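PDB 4FF5: glycosyl hydrolase 25 from Streptococcus pneumoniae, which probably hydrolyses glycosidic bonds of the bacterial cell wall as a family 25 glycosidase, and takes part in host-cell invasion as a virulence factor. Local coordinates for residues G210-F215 / T232-I237. Numbering follows the deposited sequence.
Sequences GSDSGF and TSKGKI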
ATOM      1  N   GLY A 210      -8.684  -8.528  13.797  1.00 18.35           N
ATOM      2  CA  GLY A 210      -9.331  -9.396  14.780  1.00 20.63           C
ATOM      3  C   GLY A 210      -8.580 -10.717  14.822  1.00 21.56           C
ATOM      4  O   GLY A 210      -7.375 -10.743  15.051  1.00 21.45           O
ATOM      5  N   SER A 211      -9.300 -11.808  14.564  1.00 24.17           N
ATOM      6  CA  SER A 211      -8.737 -13.165  14.548  1.00 25.98           C
ATOM      7  C   SER A 211      -8.044 -13.524  13.224  1.00 25.60           C
ATOM      8  O   SER A 211      -7.385 -14.577  13.128  1.00 26.06           O
ATOM      9  CB  SER A 211      -9.842 -14.196  14.806  1.00 27.97           C
ATOM     10  OG  SER A 211     -10.671 -14.329  13.658  1.00 29.74           O
ATOM     11  N   ASP A 212      -8.207 -12.663  12.211  1.00 24.31           N
ATOM     12  CA  ASP A 212      -7.636 -12.872  10.873  1.00 22.70           C
ATOM     13  C   ASP A 212      -8.303 -14.049  10.133  1.00 24.07           C
ATOM     14  O   ASP A 212      -7.638 -14.989   9.687  1.00 23.02           O
ATOM     15  CB  ASP A 212      -6.121 -13.060  10.941  1.00 21.68           C
ATOM     16  CG  ASP A 212      -5.422 -12.560   9.696  1.00 20.07           C
ATOM     17  OD1 ASP A 212      -6.101 -12.030   8.798  1.00 19.38           O
ATOM     18  OD2 ASP A 212      -4.192 -12.700   9.608  1.00 20.38           O
ATOM     19  N   SER A 213      -9.626 -13.957  10.011  1.00 24.46           N
ATOM     20  CA  SER A 213     -10.488 -15.011   9.471  1.00 25.86           C
ATOM     21  C   SER A 213     -10.662 -14.935   7.958  1.00 25.31           C
ATOM     22  O   SER A 213     -11.198 -15.860   7.346  1.00 26.70           O
ATOM     23  CB  SER A 213     -11.865 -14.860  10.097  1.00 26.36           C
ATOM     24  OG  SER A 213     -12.443 -13.643   9.634  1.00 27.27           O
ATOM     25  N   GLY A 214     -10.233 -13.826   7.362  1.00 23.87           N
ATOM     26  CA  GLY A 214     -10.501 -13.536   5.955  1.00 22.42           C
ATOM     27  C   GLY A 214     -11.635 -12.569   5.729  1.00 22.04           C
ATOM     28  O   GLY A 214     -11.929 -12.189   4.576  1.00 22.15           O
ATOM     29  N   PHE A 215     -12.288 -12.176   6.824  1.00 22.58           N
ATOM     30  CA  PHE A 215     -13.492 -11.340   6.772  1.00 22.65           C
ATOM     31  C   PHE A 215     -13.347 -10.164   7.708  1.00 22.89           C
ATOM     32  O   PHE A 215     -12.554 -10.224   8.665  1.00 22.09           O
ATOM     33  CB  PHE A 215     -14.727 -12.184   7.120  1.00 23.29           C
ATOM     34  CG  PHE A 215     -14.921 -13.338   6.184  1.00 23.74           C
ATOM     35  CD1 PHE A 215     -15.542 -13.146   4.955  1.00 23.56           C
ATOM     36  CD2 PHE A 215     -14.405 -14.597   6.492  1.00 24.03           C
ATOM     37  CE1 PHE A 215     -15.682 -14.201   4.067  1.00 24.02           C
ATOM     38  CE2 PHE A 215     -14.538 -15.653   5.598  1.00 24.04           C
ATOM     39  CZ  PHE A 215     -15.171 -15.449   4.386  1.00 24.06           C
ATOM     40  N   THR A 232      -7.739  -8.073   6.856  1.00 16.49           N
ATOM     41  CA  THR A 232      -7.282  -9.457   6.966  1.00 17.37           C
ATOM     42  C   THR A 232      -6.026  -9.664   6.117  1.00 17.32           C
ATOM     43  O   THR A 232      -5.788  -8.916   5.158  1.00 17.35           O
ATOM     44  CB  THR A 232      -8.395 -10.471   6.557  1.00 18.30           C
ATOM     45  OG1 THR A 232      -7.974 -11.795   6.857  1.00 19.56           O
ATOM     46  CG2 THR A 232      -8.738 -10.367   5.066  1.00 18.58           C
ATOM     47  N   SER A 233      -5.213 -10.647   6.497  1.00 18.04           N
ATOM     48  CA  SER A 233      -4.115 -11.120   5.649  1.00 18.91           C
ATOM     49  C   SER A 233      -4.466 -12.460   4.993  1.00 20.89           C
ATOM     50  O   SER A 233      -3.629 -13.068   4.321  1.00 21.68           O
ATOM     51  CB  SER A 233      -2.820 -11.242   6.465  1.00 18.88           C
ATOM     52  OG  SER A 233      -2.865 -12.319   7.394  1.00 19.93           O
ATOM     53  N   LYS A 234      -5.698 -12.926   5.199  1.00 21.85           N
ATOM     54  CA  LYS A 234      -6.092 -14.274   4.778  1.00 23.84           C
ATOM     55  C   LYS A 234      -7.344 -14.264   3.924  1.00 24.02           C
ATOM     56  O   LYS A 234      -8.153 -15.179   3.963  1.00 24.43           O
ATOM     57  CB  LYS A 234      -6.216 -15.196   5.992  1.00 25.39           C
ATOM     58  CG  LYS A 234      -4.954 -15.119   6.842  1.00 27.49           C
ATOM     59  CD  LYS A 234      -4.738 -16.297   7.761  1.00 30.88           C
ATOM     60  CE  LYS A 234      -3.270 -16.332   8.157  1.00 31.66           C
ATOM     61  NZ  LYS A 234      -3.002 -17.271   9.287  1.00 34.80           N
ATOM     62  N   GLY A 235      -7.493 -13.198   3.150  1.00 23.67           N
ATOM     63  CA  GLY A 235      -8.565 -13.112   2.187  1.00 24.66           C
ATOM     64  C   GLY A 235      -8.387 -14.081   1.028  1.00 26.29           C
ATOM     65  O   GLY A 235      -7.285 -14.572   0.764  1.00 24.74           O
ATOM     66  N   LYS A 236      -9.497 -14.384   0.364  1.00 28.30           N
ATOM     67  CA  LYS A 236      -9.492 -15.233  -0.829  1.00 30.75           C
ATOM     68  C   LYS A 236     -10.341 -14.554  -1.871  1.00 32.00           C
ATOM     69  O   LYS A 236     -11.517 -14.276  -1.616  1.00 33.56           O
ATOM     70  CB  LYS A 236     -10.050 -16.629  -0.519  1.00 32.99           C
ATOM     71  CG  LYS A 236      -9.198 -17.426   0.458  1.00 35.68           C
ATOM     72  CD  LYS A 236      -8.061 -18.154  -0.242  1.00 37.75           C
ATOM     73  CE  LYS A 236      -7.025 -18.633   0.757  1.00 38.99           C
ATOM     74  NZ  LYS A 236      -6.188 -19.721   0.182  1.00 39.68           N
ATOM     75  N   ILE A 237      -9.743 -14.264  -3.030  1.00 31.68           N
ATOM     76  CA  ILE A 237     -10.450 -13.630  -4.145  1.00 30.35           C
ATOM     77  C   ILE A 237     -10.276 -14.477  -5.410  1.00 30.96           C
ATOM     78  O   ILE A 237      -9.187 -14.997  -5.681  1.00 29.33           O
ATOM     79  CB  ILE A 237      -9.955 -12.193  -4.418  1.00 30.55           C
ATOM     80  CG1 ILE A 237     -10.199 -11.293  -3.200  1.00 30.66           C
ATOM     81  CG2 ILE A 237     -10.638 -11.594  -5.643  1.00 31.21           C
ATOM     82  CD1 ILE A 237      -9.920  -9.828  -3.438  1.00 29.25           C
TER
HETATM   83  O   HOH W   1     -11.941 -13.788   2.247  1.00 35.67           O
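The carboxylate of Asp212 grips the corner of the chain at Thr232 and Ser233 with both of its oxygens. Asp212 OD1 takes two donors: the backbone N of Ser233, 2.8 Å away and on the syn side, and the hydroxyl OG1 of Thr232, which meets OD1 at 2.7 Å nearly in line with the C-O bond. Asp212 OD2 accepts, again with its syn lone pair, from Ser233 OG at 2.6 Å. Ser233 thus bridges the carboxylate, backbone N to one oxygen and hydroxyl to the other, and three bonds fix the rotation of the group.

Thr232 crosses Asp212 at about a right angle. Thr232 OG1 stands opposite its own backbone N (chi1 -172°), and from there it also accepts a hydrogen bond from Lys234 N at 3.0 Å, closing an ST turn, and a weak, bent one from Gly214 N (121° at the hydrogen). The methyl CG2 rests against the carbonyl group of Gly214.

Lys234, extended beyond CG, runs alongside the aspartate, with CD 3.7 Å from Asp212 O. Lys234 NZ stops 4.7 Å from Asp212 OD2, too far for contact, although the opposite charges probably attract. Farther on, Gly214 CA packs on Lys234 O, and a water links Gly214 O to Lys236 N. Ser213 OG accepts from Phe215 N in a second ST turn and is also bonded to Glu217.

In this TIM-barrel family 25 hydrolase, the arrangement pins the loop after strand 203-207 to the turn at the end of strand 228-232: an aspartate clasping a chain corner that is itself an ST turn, with a second ST turn following the aspartate in its own loop.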